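Local coordinates for putative glucose-6-phosphate 1-epimerase (Salmonella typhimurium, PDB 2HTA), which probably interconverts the alpha and beta anomers of glucose 6-phosphate and related hexose 6-phosphates, acting as a mutarotase of the aldose 1-epimerase superfamily, at residues 29-34 with 123-128; 134-139 with 148-153; 162-167 with 300-305; 187-192 with 235-240; 197-202 with 209-214. All coordinates share one frame; numbering follows the deposited sequence.

Interaction 1 of 5, residues 29-34 with 123-128; sequences LTPVLS and HNEDDN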
# COMPACT_ATOMS: atom_id res chain seq x y z
N LEU A 29 -13.34 -2.27 -20.26
CA LEU A 29 -13.43 -0.77 -20.21
C LEU A 29 -12.71 -0.14 -21.40
O LEU A 29 -13.23 0.80 -22.03
CB LEU A 29 -12.83 -0.22 -18.89
CG LEU A 29 -13.69 -0.41 -17.61
CD1 LEU A 29 -13.53 -1.76 -16.98
CD2 LEU A 29 -13.27 0.66 -16.54
N THR A 30 -11.51 -0.64 -21.67
CA THR A 30 -10.64 -0.22 -22.76
C THR A 30 -9.86 -1.43 -23.22
O THR A 30 -9.97 -2.50 -22.62
CB THR A 30 -9.61 0.90 -22.29
OG1 THR A 30 -8.60 0.30 -21.49
CG2 THR A 30 -10.28 2.02 -21.57
N PRO A 31 -9.04 -1.31 -24.29
CA PRO A 31 -8.31 -2.51 -24.67
C PRO A 31 -7.44 -3.11 -23.55
O PRO A 31 -7.17 -4.31 -23.56
CB PRO A 31 -7.42 -2.03 -25.85
CG PRO A 31 -8.19 -0.84 -26.40
CD PRO A 31 -8.77 -0.18 -25.20
N VAL A 32 -7.00 -2.30 -22.57
CA VAL A 32 -6.14 -2.86 -21.54
C VAL A 32 -6.78 -2.99 -20.15
O VAL A 32 -6.22 -3.63 -19.30
CB VAL A 32 -4.80 -2.12 -21.42
CG1 VAL A 32 -4.11 -2.06 -22.81
CG2 VAL A 32 -5.07 -0.73 -20.91
N LEU A 33 -7.93 -2.36 -19.97
CA LEU A 33 -8.60 -2.25 -18.67
C LEU A 33 -9.88 -3.03 -18.72
O LEU A 33 -10.72 -2.81 -19.59
CB LEU A 33 -8.98 -0.81 -18.39
CG LEU A 33 -7.97 0.15 -17.74
CD1 LEU A 33 -8.62 1.55 -17.60
CD2 LEU A 33 -7.45 -0.39 -16.42
N SER A 34 -10.06 -3.91 -17.74
CA SER A 34 -11.29 -4.68 -17.63
C SER A 34 -11.73 -4.70 -16.19
O SER A 34 -10.91 -4.50 -15.30
CB SER A 34 -11.06 -6.13 -18.11
OG SER A 34 -10.08 -6.82 -17.29
N HIS A 123 -9.65 7.63 -16.14
CA HIS A 123 -8.47 6.90 -16.50
C HIS A 123 -8.06 7.33 -17.89
O HIS A 123 -8.88 7.87 -18.62
CB HIS A 123 -8.75 5.36 -16.44
CG HIS A 123 -9.94 4.93 -17.22
ND1 HIS A 123 -9.85 4.54 -18.55
CD2 HIS A 123 -11.25 4.83 -16.88
CE1 HIS A 123 -11.06 4.25 -19.00
NE2 HIS A 123 -11.92 4.40 -18.00
N ASN A 124 -6.78 7.16 -18.18
CA ASN A 124 -6.28 7.29 -19.55
C ASN A 124 -5.11 6.34 -19.75
O ASN A 124 -4.57 5.77 -18.81
CB ASN A 124 -5.92 8.75 -19.87
CG ASN A 124 -4.83 9.26 -19.05
OD1 ASN A 124 -3.66 9.13 -19.42
ND2 ASN A 124 -5.18 9.90 -17.91
N GLU A 125 -4.73 6.13 -21.00
CA GLU A 125 -3.68 5.17 -21.24
C GLU A 125 -2.96 5.57 -22.54
O GLU A 125 -3.51 6.35 -23.33
CB GLU A 125 -4.29 3.78 -21.35
CG GLU A 125 -5.36 3.62 -22.41
CD GLU A 125 -6.18 2.35 -22.22
OE1 GLU A 125 -6.80 2.16 -21.12
OE2 GLU A 125 -6.20 1.55 -23.18
N ASP A 126 -1.74 5.09 -22.68
CA ASP A 126 -0.97 5.33 -23.88
C ASP A 126 -0.06 4.12 -24.03
O ASP A 126 -0.25 3.14 -23.33
CB ASP A 126 -0.25 6.70 -23.82
CG ASP A 126 0.79 6.80 -22.68
OD1 ASP A 126 1.23 5.80 -22.06
OD2 ASP A 126 1.23 7.93 -22.40
N ASP A 127 0.92 4.16 -24.94
CA ASP A 127 1.79 3.02 -25.13
C ASP A 127 2.68 2.72 -23.93
O ASP A 127 3.33 1.68 -23.94
CB ASP A 127 2.73 3.23 -26.33
CG ASP A 127 2.02 3.17 -27.64
OD1 ASP A 127 0.87 2.68 -27.72
OD2 ASP A 127 2.62 3.68 -28.62
N ASN A 128 2.78 3.65 -22.97
CA ASN A 128 3.71 3.47 -21.83
C ASN A 128 3.00 2.88 -20.57
O ASN A 128 3.63 2.20 -19.77
CB ASN A 128 4.36 4.80 -21.44
CG ASN A 128 5.21 5.37 -22.55
OD1 ASN A 128 5.84 4.61 -23.26
ND2 ASN A 128 5.21 6.65 -22.71
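Thr-30 OG1 is gripped from two sides: it donates to the carboxylate of Glu-125 and accepts from its own chain. The bond from Thr-30 OG1 to Glu-125 OE1 is short, 2.6 Å, and meets the oxygen on its syn side, 16° out of the carboxylate plane. Toward the backbone, Val-32 N donates to Thr-30 OG1 at 3.2 Å, closing an ST turn, and Leu-33 N adds a weak bond to the same oxygen. Glu-125 CG lies between its backbone N and carbonyl carbon (chi1 57°), which sends the extended chain toward Thr-30 from the opposite side. Val-32 CG2 rests 3.4 Å from Glu-125 OE1, so the carboxylate is flanked by a methyl group as well as the hydroxyl. Beside this polar pair, the His-123 and Leu-33 side chains run antiparallel past one another. Leu-33 CD1 sits over one face of the imidazole, 3.8 Å from the His-123 ring centroid in a CH-pi contact, while Thr-30 CG2 approaches His-123 CE1 obliquely at 3.5 Å. Leu-33 O takes the N-H of both Leu-29 and Thr-30. The contact thus lays a tight turn with a classic beta bulge, at the start of strand 33-38, against edge strand 119-125 of a different sheet.

Interaction 2 of 5, residues 134-139 with 148-153; sequences FELQSS and HDFTLL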
# COMPACT_ATOMS: atom_id res chain seq x y z
N PHE A 134 -9.43 7.06 -8.58
CA PHE A 134 -10.54 6.48 -7.80
C PHE A 134 -11.02 7.55 -6.83
O PHE A 134 -10.22 8.40 -6.35
CB PHE A 134 -10.04 5.25 -7.02
CG PHE A 134 -9.64 4.09 -7.87
CD1 PHE A 134 -8.31 3.97 -8.38
CD2 PHE A 134 -10.58 3.13 -8.20
CE1 PHE A 134 -7.96 2.83 -9.18
CE2 PHE A 134 -10.20 2.00 -8.97
CZ PHE A 134 -8.92 1.86 -9.45
N GLU A 135 -12.31 7.50 -6.47
CA GLU A 135 -12.84 8.53 -5.55
C GLU A 135 -13.67 7.85 -4.44
O GLU A 135 -14.46 6.94 -4.73
CB GLU A 135 -13.76 9.45 -6.34
CG GLU A 135 -14.35 10.57 -5.49
CD GLU A 135 -15.21 11.50 -6.34
OE1 GLU A 135 -16.35 11.13 -6.67
OE2 GLU A 135 -14.73 12.56 -6.75
N LEU A 136 -13.53 8.34 -3.21
CA LEU A 136 -14.38 7.91 -2.11
C LEU A 136 -15.01 9.15 -1.52
O LEU A 136 -14.36 10.18 -1.39
CB LEU A 136 -13.57 7.16 -1.05
CG LEU A 136 -14.43 6.63 0.14
CD1 LEU A 136 -15.19 5.36 -0.32
CD2 LEU A 136 -13.47 6.27 1.22
N GLN A 137 -16.32 9.09 -1.21
CA GLN A 137 -16.97 10.24 -0.58
C GLN A 137 -17.65 9.84 0.70
O GLN A 137 -18.06 8.69 0.86
CB GLN A 137 -17.99 10.89 -1.49
CG GLN A 137 -17.29 11.54 -2.72
CD GLN A 137 -18.23 12.38 -3.49
OE1 GLN A 137 -19.04 11.85 -4.24
NE2 GLN A 137 -18.14 13.71 -3.33
N SER A 138 -17.80 10.79 1.59
CA SER A 138 -18.60 10.56 2.79
C SER A 138 -20.05 10.30 2.44
O SER A 138 -20.53 10.64 1.34
CB SER A 138 -18.51 11.80 3.73
OG SER A 138 -18.73 12.98 3.00
N SER A 139 -20.75 9.66 3.35
CA SER A 139 -22.15 9.30 3.13
C SER A 139 -22.77 9.31 4.53
O SER A 139 -22.06 9.45 5.52
CB SER A 139 -22.22 7.90 2.58
OG SER A 139 -21.74 6.98 3.56
N HIS A 148 -17.55 13.95 9.60
CA HIS A 148 -16.88 14.94 8.76
C HIS A 148 -17.16 14.57 7.29
O HIS A 148 -17.04 13.40 6.90
CB HIS A 148 -15.36 14.86 8.94
CG HIS A 148 -14.92 14.91 10.36
ND1 HIS A 148 -14.70 16.10 11.03
CD2 HIS A 148 -14.68 13.92 11.27
CE1 HIS A 148 -14.35 15.85 12.28
NE2 HIS A 148 -14.33 14.54 12.45
N ASP A 149 -17.54 15.55 6.50
CA ASP A 149 -17.66 15.26 5.10
C ASP A 149 -16.28 15.26 4.43
O ASP A 149 -15.37 15.97 4.87
CB ASP A 149 -18.66 16.17 4.42
CG ASP A 149 -20.09 15.64 4.62
OD1 ASP A 149 -20.52 14.55 4.04
OD2 ASP A 149 -20.74 16.28 5.42
N PHE A 150 -16.15 14.46 3.38
CA PHE A 150 -14.85 14.38 2.70
C PHE A 150 -15.04 13.85 1.27
O PHE A 150 -16.07 13.22 0.96
CB PHE A 150 -13.89 13.42 3.48
CG PHE A 150 -14.31 11.93 3.43
CD1 PHE A 150 -15.09 11.37 4.48
CD2 PHE A 150 -13.92 11.11 2.39
CE1 PHE A 150 -15.43 10.03 4.42
CE2 PHE A 150 -14.32 9.78 2.28
CZ PHE A 150 -15.08 9.22 3.35
N THR A 151 -14.06 14.15 0.41
CA THR A 151 -13.89 13.44 -0.86
C THR A 151 -12.39 13.07 -0.92
O THR A 151 -11.51 13.95 -0.80
CB THR A 151 -14.21 14.35 -2.07
OG1 THR A 151 -15.56 14.81 -1.95
CG2 THR A 151 -14.06 13.55 -3.35
N LEU A 152 -12.11 11.77 -1.07
CA LEU A 152 -10.76 11.27 -1.08
C LEU A 152 -10.52 10.77 -2.51
O LEU A 152 -11.41 10.11 -3.08
CB LEU A 152 -10.67 10.04 -0.19
CG LEU A 152 -9.80 9.89 1.03
CD1 LEU A 152 -9.71 8.35 1.45
CD2 LEU A 152 -8.41 10.52 0.92
N LEU A 153 -9.40 11.18 -3.10
CA LEU A 153 -8.99 10.74 -4.42
C LEU A 153 -7.70 9.96 -4.34
O LEU A 153 -6.78 10.37 -3.65
CB LEU A 153 -8.77 11.94 -5.38
CG LEU A 153 -10.09 12.67 -5.57
CD1 LEU A 153 -9.98 14.12 -5.85
CD2 LEU A 153 -10.93 11.99 -6.66
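Leu-136 and Leu-152 form a hydrogen-bonded pair between antiparallel strands 130-137 and 151-158, which are neighbours in the large sheet and are joined by helix 140-145. Their two backbone bonds are both 2.8 Å, Leu-136 N to Leu-152 O and Leu-152 N to Leu-136 O. On the face bearing Gln-137 and Thr-151 the two side chains run alongside each other. Gln-137 extends beyond CG, and its NE2 donates to Thr-151 OG1 at 3.1 Å with the hydroxyl oxygen near the amide plane. Thr-151 CG2 turns the other way along the strand, to Glu-135. Phe-150 has CG between its backbone N and carbonyl carbon (chi1 68°), which folds the ring back across the partner strand: Ser-138 N lies 3.5 Å above the ring plane, over its centre, and Leu-136 CG meets the ring edge. Trp-96 and Phe-172 also pack on this ring. Where the strands give way to loop, Ser-138 OG, at chi1 48°, works in both directions. It accepts from Phe-150 N at 3.0 Å and donates to Asp-149, whose carboxylate also forms a salt bridge with Arg-143. That donated bond, Ser-138 OG to Asp-149 OD1, is 2.6 Å and reaches the anti side of the oxygen.

Interaction 3 of 5, residues 162-167 with 300-305; sequences CEIELE and LAQTIC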
# COMPACT_ATOMS: atom_id res chain seq x y z
N CYS A 162 5.67 3.05 -10.75
CA CYS A 162 4.31 3.07 -10.21
C CYS A 162 4.20 4.30 -9.32
O CYS A 162 5.05 4.47 -8.45
CB CYS A 162 4.09 1.79 -9.42
SG CYS A 162 2.41 1.73 -8.63
N GLU A 163 3.23 5.18 -9.56
CA GLU A 163 3.02 6.35 -8.72
C GLU A 163 1.67 6.21 -8.05
O GLU A 163 0.69 5.76 -8.66
CB GLU A 163 3.06 7.64 -9.50
CG GLU A 163 4.32 7.74 -10.35
CD GLU A 163 4.31 9.01 -11.19
OE1 GLU A 163 3.55 9.97 -10.81
OE2 GLU A 163 5.05 9.04 -12.21
N ILE A 164 1.63 6.61 -6.78
CA ILE A 164 0.40 6.54 -5.97
C ILE A 164 0.28 7.92 -5.33
O ILE A 164 1.24 8.39 -4.76
CB ILE A 164 0.50 5.45 -4.90
CG1 ILE A 164 0.77 4.10 -5.59
CG2 ILE A 164 -0.85 5.38 -4.06
CD1 ILE A 164 1.42 3.03 -4.71
N GLU A 165 -0.86 8.58 -5.49
CA GLU A 165 -1.04 9.88 -4.83
C GLU A 165 -2.42 9.89 -4.17
O GLU A 165 -3.44 9.67 -4.83
CB GLU A 165 -0.93 11.00 -5.85
CG GLU A 165 -1.22 12.44 -5.29
CD GLU A 165 -1.29 13.49 -6.39
OE1 GLU A 165 -2.20 13.42 -7.26
OE2 GLU A 165 -0.43 14.39 -6.41
N LEU A 166 -2.44 10.08 -2.86
CA LEU A 166 -3.67 10.24 -2.09
C LEU A 166 -3.97 11.71 -1.75
O LEU A 166 -3.12 12.42 -1.21
CB LEU A 166 -3.53 9.43 -0.80
CG LEU A 166 -4.81 9.45 0.05
CD1 LEU A 166 -5.96 8.63 -0.58
CD2 LEU A 166 -4.47 8.96 1.47
N GLU A 167 -5.20 12.16 -1.98
CA GLU A 167 -5.54 13.58 -1.80
C GLU A 167 -6.91 13.64 -1.11
O GLU A 167 -7.89 13.03 -1.59
CB GLU A 167 -5.62 14.23 -3.18
CG GLU A 167 -6.06 15.66 -3.17
CD GLU A 167 -6.03 16.24 -4.62
OE1 GLU A 167 -7.10 16.35 -5.31
OE2 GLU A 167 -4.91 16.54 -5.05
N LEU A 300 -0.56 12.78 0.10
CA LEU A 300 0.50 11.86 0.47
C LEU A 300 0.79 11.02 -0.81
O LEU A 300 -0.16 10.62 -1.52
CB LEU A 300 -0.02 10.92 1.54
CG LEU A 300 0.94 10.03 2.34
CD1 LEU A 300 1.98 10.88 3.14
CD2 LEU A 300 0.14 9.07 3.23
N ALA A 301 2.07 10.83 -1.12
CA ALA A 301 2.42 10.12 -2.38
C ALA A 301 3.60 9.22 -2.20
O ALA A 301 4.52 9.50 -1.43
CB ALA A 301 2.68 11.11 -3.55
N GLN A 302 3.57 8.14 -2.98
CA GLN A 302 4.66 7.18 -3.04
C GLN A 302 4.92 6.81 -4.54
O GLN A 302 3.96 6.62 -5.28
CB GLN A 302 4.24 5.94 -2.25
CG GLN A 302 5.36 4.86 -2.22
CD GLN A 302 4.98 3.63 -1.49
OE1 GLN A 302 4.76 2.59 -2.11
NE2 GLN A 302 4.87 3.72 -0.14
N THR A 303 6.19 6.77 -4.95
CA THR A 303 6.61 6.31 -6.25
C THR A 303 7.54 5.12 -6.03
O THR A 303 8.34 5.10 -5.09
CB THR A 303 7.26 7.46 -7.06
OG1 THR A 303 6.22 8.41 -7.32
CG2 THR A 303 7.80 6.96 -8.41
N ILE A 304 7.33 4.09 -6.84
CA ILE A 304 8.09 2.87 -6.79
C ILE A 304 8.83 2.66 -8.12
O ILE A 304 8.23 2.77 -9.23
CB ILE A 304 7.16 1.65 -6.54
CG1 ILE A 304 6.18 1.93 -5.38
CG2 ILE A 304 8.05 0.38 -6.30
CD1 ILE A 304 4.97 0.93 -5.31
N CYS A 305 10.10 2.29 -8.01
CA CYS A 305 10.98 2.11 -9.20
C CYS A 305 11.78 0.84 -8.94
O CYS A 305 12.26 0.61 -7.82
CB CYS A 305 11.92 3.34 -9.25
SG CYS A 305 13.07 3.31 -10.55
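Ile-164 and Ile-304 meet by their CD1 methyls on one face of two central antiparallel strands, 162-169 and 298-308, in the large sheet of the galactose-mutarotase-like beta-sandwich. The short strand segments run 176° apart. The isoleucines stand on successive hydrogen-bonded pairs, and their side chains meet obliquely at the ends, Ile-164 CD1 to Ile-304 CD1 4.2 Å. In both, CG1 is set beside the backbone N. Cys-162 lies opposite Ile-304 and meets it through the beta carbons, while strand 61-67 packs on this same face through Leu-62 and Trp-65. Gln-302, directly across from Ile-164, stretches out with CG anti to its backbone N (chi1 -178°). Its amide is held at both ends, OE1 by Ser-180 and NE2 by Thr-283, and its side chain lies about 6 Å from that of Glu-282, inferred to be an active-site residue. This face of the contact thus lies close to the presumed catalytic centre. The other face carries Glu-163, Glu-165, Ala-301 and Thr-303. There Glu-163 and Thr-303 lie alongside one another, Glu-163 CG 3.6 Å from Thr-303 OG1, and the small Ala-301 CB sits 3.3 Å from Ile-164 O. Six backbone bonds join the strands; of these, the link from Leu-166 N to Leu-300 O measures 2.7 Å and runs nearly straight on to the carbonyl.

Interaction 4 of 5, residues 187-192 with 235-240; sequences IANVKV and IHDATL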
# COMPACT_ATOMS: atom_id res chain seq x y z
N ILE A 187 13.16 -12.69 3.18
CA ILE A 187 13.26 -11.58 4.12
C ILE A 187 14.58 -11.62 4.93
O ILE A 187 15.11 -10.58 5.36
CB ILE A 187 12.05 -11.60 5.08
CG1 ILE A 187 12.09 -10.40 6.04
CG2 ILE A 187 12.02 -12.90 5.85
CD1 ILE A 187 11.83 -9.03 5.38
N ALA A 188 15.11 -12.82 5.13
CA ALA A 188 16.31 -13.01 5.94
C ALA A 188 17.51 -12.32 5.31
O ALA A 188 18.46 -12.01 6.01
CB ALA A 188 16.61 -14.54 6.13
N ASN A 189 17.51 -12.07 4.01
CA ASN A 189 18.65 -11.31 3.51
C ASN A 189 18.34 -9.85 3.17
O ASN A 189 19.24 -9.11 2.72
CB ASN A 189 19.36 -11.98 2.33
CG ASN A 189 18.48 -12.12 1.12
OD1 ASN A 189 17.91 -11.12 0.61
ND2 ASN A 189 18.36 -13.35 0.64
N VAL A 190 17.09 -9.44 3.35
CA VAL A 190 16.67 -8.10 2.91
C VAL A 190 17.28 -7.05 3.82
O VAL A 190 17.33 -7.23 5.01
CB VAL A 190 15.12 -7.98 2.90
CG1 VAL A 190 14.70 -6.51 2.74
CG2 VAL A 190 14.58 -8.81 1.77
N LYS A 191 17.82 -5.99 3.24
CA LYS A 191 18.04 -4.78 3.99
C LYS A 191 17.42 -3.59 3.27
O LYS A 191 17.31 -3.54 2.00
CB LYS A 191 19.51 -4.56 4.31
CG LYS A 191 20.36 -4.40 3.07
CD LYS A 191 21.87 -4.66 3.37
CE LYS A 191 22.65 -4.56 2.04
NZ LYS A 191 24.18 -4.48 2.18
N VAL A 192 16.99 -2.61 4.07
CA VAL A 192 16.44 -1.37 3.52
C VAL A 192 17.32 -0.23 3.97
O VAL A 192 17.61 -0.10 5.16
CB VAL A 192 14.97 -1.16 3.98
CG1 VAL A 192 14.40 0.16 3.40
CG2 VAL A 192 14.12 -2.37 3.54
N ILE A 235 15.18 -0.86 -1.06
CA ILE A 235 15.08 -2.28 -0.61
C ILE A 235 16.11 -3.06 -1.45
O ILE A 235 16.04 -3.03 -2.70
CB ILE A 235 13.69 -2.90 -0.86
CG1 ILE A 235 12.61 -2.00 -0.19
CG2 ILE A 235 13.64 -4.44 -0.42
CD1 ILE A 235 11.17 -2.37 -0.53
N HIS A 236 17.04 -3.72 -0.79
CA HIS A 236 18.09 -4.48 -1.51
C HIS A 236 17.73 -5.94 -1.41
O HIS A 236 17.66 -6.46 -0.30
CB HIS A 236 19.43 -4.25 -0.81
CG HIS A 236 19.79 -2.80 -0.69
ND1 HIS A 236 20.65 -2.19 -1.57
CD2 HIS A 236 19.43 -1.86 0.21
CE1 HIS A 236 20.79 -0.92 -1.23
NE2 HIS A 236 20.05 -0.69 -0.15
N ASP A 237 17.57 -6.60 -2.57
CA ASP A 237 17.13 -7.98 -2.62
C ASP A 237 18.11 -8.84 -3.42
O ASP A 237 18.07 -8.83 -4.64
CB ASP A 237 15.75 -8.08 -3.28
CG ASP A 237 15.16 -9.49 -3.20
OD1 ASP A 237 15.86 -10.52 -2.96
OD2 ASP A 237 13.95 -9.57 -3.38
N ALA A 238 18.99 -9.54 -2.72
CA ALA A 238 20.03 -10.36 -3.35
C ALA A 238 19.40 -11.57 -4.06
O ALA A 238 19.89 -12.00 -5.13
CB ALA A 238 21.05 -10.82 -2.27
N THR A 239 18.31 -12.09 -3.50
CA THR A 239 17.67 -13.29 -4.07
C THR A 239 16.99 -13.06 -5.44
O THR A 239 17.22 -13.82 -6.40
CB THR A 239 16.69 -13.88 -3.08
OG1 THR A 239 17.38 -14.11 -1.83
CG2 THR A 239 16.08 -15.17 -3.64
N LEU A 240 16.22 -11.98 -5.57
CA LEU A 240 15.62 -11.63 -6.84
C LEU A 240 16.55 -10.74 -7.63
O LEU A 240 16.19 -10.26 -8.71
CB LEU A 240 14.27 -10.91 -6.59
CG LEU A 240 13.20 -11.74 -5.87
CD1 LEU A 240 11.82 -11.08 -5.85
CD2 LEU A 240 13.13 -13.12 -6.48
O HOH W 1 15.31 -11.21 -0.45
O HOH W 2 19.44 -8.70 -0.19
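Asn-189 holds its CG between its backbone N and carbonyl carbon (chi1 63°), which swings the amide across to Thr-239, whose OG1 is set beside its own backbone N (chi1 -54°). The two side chains are roughly perpendicular, and Asn-189 ND2 donates to Thr-239 OG1 at 2.8 Å, the oxygen lying near the amide plane. This bond spans the mouth of an antiparallel strand pair, 191-193 with 232-237, near one end of the large sheet. Outside the strands the backbones diverge, and water fills in. One water bridges the carboxamide and carboxylate, 2.8 Å from Asn-189 OD1 and 2.7 Å from Asp-237 OD1. A second water accepts from Ala-238 N at 2.7 Å and also lies within hydrogen-bonding distance of the backbone oxygens Asn-189 O and His-236 O. Asp-237 OD1 further accepts from Leu-240 N, an Asx motif that turns the chain after the strand, and Asp-237 OD2 is hydrogen-bonded to Gly-185 N.

Ile-235 meets two valines by different branches: its CG1 runs alongside Val-192 CG2 on the same face of the sheet, while its CG2 obliquely meets CG1 of Val-190, from the loop before the strand. Val-279 and Val-281 of strand 278-286 pack on this isoleucine. On the other face, Lys-191 CG packs on the His-236 side chain, and His-236 NE2 is hydrogen-bonded to Ser-193 OG. Lys-191 O faces the imidazole edge in the ring plane, 3.2 Å from His-236 CD2, and also accepts from His-236 N at 2.8 Å with an N-H...O angle of 170°.

Interaction 5 of 5, residues 197-202 with 209-214; sequences DRFIDK and GVLTDG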
# COMPACT_ATOMS: atom_id res chain seq x y z
N ASP A 197 17.98 8.25 10.71
CA ASP A 197 18.62 8.01 12.00
C ASP A 197 17.63 7.57 13.08
O ASP A 197 17.60 6.38 13.45
CB ASP A 197 19.56 9.21 12.39
CG ASP A 197 18.87 10.60 12.39
OD1 ASP A 197 17.61 10.76 12.27
OD2 ASP A 197 19.66 11.58 12.58
N ARG A 198 16.83 8.51 13.60
CA ARG A 198 15.92 8.15 14.74
C ARG A 198 14.73 7.35 14.28
O ARG A 198 14.21 7.56 13.16
CB ARG A 198 15.49 9.40 15.48
CG ARG A 198 16.73 10.13 16.05
CD ARG A 198 16.40 11.32 17.01
NE ARG A 198 17.62 11.57 17.80
CZ ARG A 198 17.86 11.08 19.02
NH1 ARG A 198 16.94 10.36 19.67
NH2 ARG A 198 19.01 11.37 19.61
N PHE A 199 14.24 6.47 15.16
CA PHE A 199 13.06 5.67 14.91
C PHE A 199 12.35 5.32 16.21
O PHE A 199 12.96 5.40 17.29
CB PHE A 199 13.36 4.36 14.16
CG PHE A 199 14.34 3.46 14.86
CD1 PHE A 199 13.87 2.45 15.72
CD2 PHE A 199 15.70 3.58 14.64
CE1 PHE A 199 14.77 1.58 16.37
CE2 PHE A 199 16.61 2.69 15.29
CZ PHE A 199 16.12 1.70 16.16
N ILE A 200 11.09 5.01 16.09
CA ILE A 200 10.30 4.49 17.23
C ILE A 200 10.11 3.03 16.95
O ILE A 200 9.65 2.66 15.87
CB ILE A 200 8.93 5.21 17.34
CG1 ILE A 200 9.18 6.68 17.68
CG2 ILE A 200 8.06 4.60 18.50
CD1 ILE A 200 8.02 7.62 17.19
N ASP A 201 10.50 2.19 17.91
CA ASP A 201 10.40 0.75 17.78
C ASP A 201 9.13 0.28 18.49
O ASP A 201 9.11 0.12 19.74
CB ASP A 201 11.64 0.11 18.43
CG ASP A 201 11.72 -1.38 18.22
OD1 ASP A 201 10.70 -1.97 17.83
OD2 ASP A 201 12.79 -1.97 18.49
N LYS A 202 8.09 -0.00 17.70
CA LYS A 202 6.79 -0.40 18.22
C LYS A 202 6.79 -1.83 18.78
O LYS A 202 5.89 -2.22 19.50
CB LYS A 202 5.75 -0.30 17.11
CG LYS A 202 5.37 1.16 16.85
CD LYS A 202 3.98 1.24 16.20
CE LYS A 202 4.14 1.52 14.72
NZ LYS A 202 2.82 1.81 14.09
N GLY A 209 15.14 4.66 19.00
CA GLY A 209 16.46 4.22 18.64
C GLY A 209 17.11 5.17 17.67
O GLY A 209 16.51 6.11 17.19
N VAL A 210 18.39 4.92 17.38
CA VAL A 210 19.10 5.74 16.42
C VAL A 210 19.93 4.82 15.56
O VAL A 210 20.76 4.09 16.09
CB VAL A 210 20.05 6.77 17.12
CG1 VAL A 210 20.86 7.56 16.05
CG2 VAL A 210 19.25 7.80 17.97
N LEU A 211 19.69 4.84 14.25
CA LEU A 211 20.58 4.18 13.26
C LEU A 211 21.73 5.10 12.95
O LEU A 211 21.57 6.33 12.93
CB LEU A 211 19.82 3.81 11.97
CG LEU A 211 18.66 2.84 12.04
CD1 LEU A 211 17.94 2.79 10.73
CD2 LEU A 211 19.01 1.37 12.54
N THR A 212 22.91 4.54 12.73
CA THR A 212 24.03 5.42 12.39
C THR A 212 24.29 5.40 10.90
O THR A 212 25.07 6.20 10.42
CB THR A 212 25.31 4.99 13.07
OG1 THR A 212 25.51 3.61 12.75
CG2 THR A 212 25.19 5.18 14.61
N ASP A 213 23.61 4.53 10.17
CA ASP A 213 23.85 4.38 8.72
C ASP A 213 22.58 4.32 7.86
O ASP A 213 22.68 4.14 6.63
CB ASP A 213 24.64 3.09 8.49
CG ASP A 213 23.93 1.84 9.07
OD1 ASP A 213 22.78 1.89 9.60
OD2 ASP A 213 24.52 0.75 9.02
N GLY A 214 21.42 4.43 8.51
CA GLY A 214 20.12 4.41 7.82
C GLY A 214 19.73 3.07 7.25
O GLY A 214 18.86 2.99 6.39
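Phe-199 and Gly-209 form the hydrogen-bonded pair of this contact, in the beta hairpin of strands 198-201 and 207-210, and three backbone bonds join the two segments. Gly-209 N donates to Phe-199 O at 2.9 Å, and Phe-199 N returns a bond to Gly-209 O from above the carbonyl plane. Beyond the strand pairing, Leu-211 N reaches Asp-197 O at 2.7 Å, nearly straight at the hydrogen but likewise out of the carbonyl plane. Asp-197 OD1 in turn accepts from Arg-198 N and from Asn-228 ND2 at the start of the strand.

The aromatic contacts are made by Phe-199, whose side chain is about 9 Å from that of Asp-223, a probable substrate-binding residue. With CG between the backbone N and the carbonyl carbon (chi1 58°), its ring is laid over the opposite backbone. Gly-209 CA stands 3.5 Å above the ring plane, displaced toward the rim, in a CH-pi contact 3.8 Å from the Phe-199 centroid. Leu-211 CG touches Phe-199 CE2 obliquely at 3.8 Å.

On the opposite face of the hairpin the packing is methyl on guanidinium. Val-210 CG2 lies over the centre of the Arg-198 guanidinium, 3.7 Å above its plane. The chain of Arg-198 is extended from CG to NE, and NH1 forms a salt bridge with Glu-208 one residue before the partner segment, which helps hold the flat group in place.

The chemistry is thus divided by face: a charged, exposed side uses the arginine as a flat cover for Val-210, whereas the other lays an aromatic ring on the Gly-209 backbone and Leu-211.

In the fold
Interactions 1 to 4 all reach the nine-stranded sheet: interaction 1 at the edge strand 119-125, interaction 2 on the next two strands, interaction 3 near the middle and interaction 4 toward the far end. Interactions 2 and 3 touch directly, Leu-153 N lying 2.8 Å from Glu-167 O in a probable hydrogen bond and Leu-152 CD2 packing on Leu-166 CD1. Interaction 3 lies closer than interaction 4 to the presumed catalytic pair: the Gln-302 side chain is about 8 Å from that of His-179, the Ile-235 side chain about 12 Å from that of His-179. Interaction 5, in another sheet, is nested within the chain loop closed by interaction 4, and its centre is 42 Å from that of interaction 1.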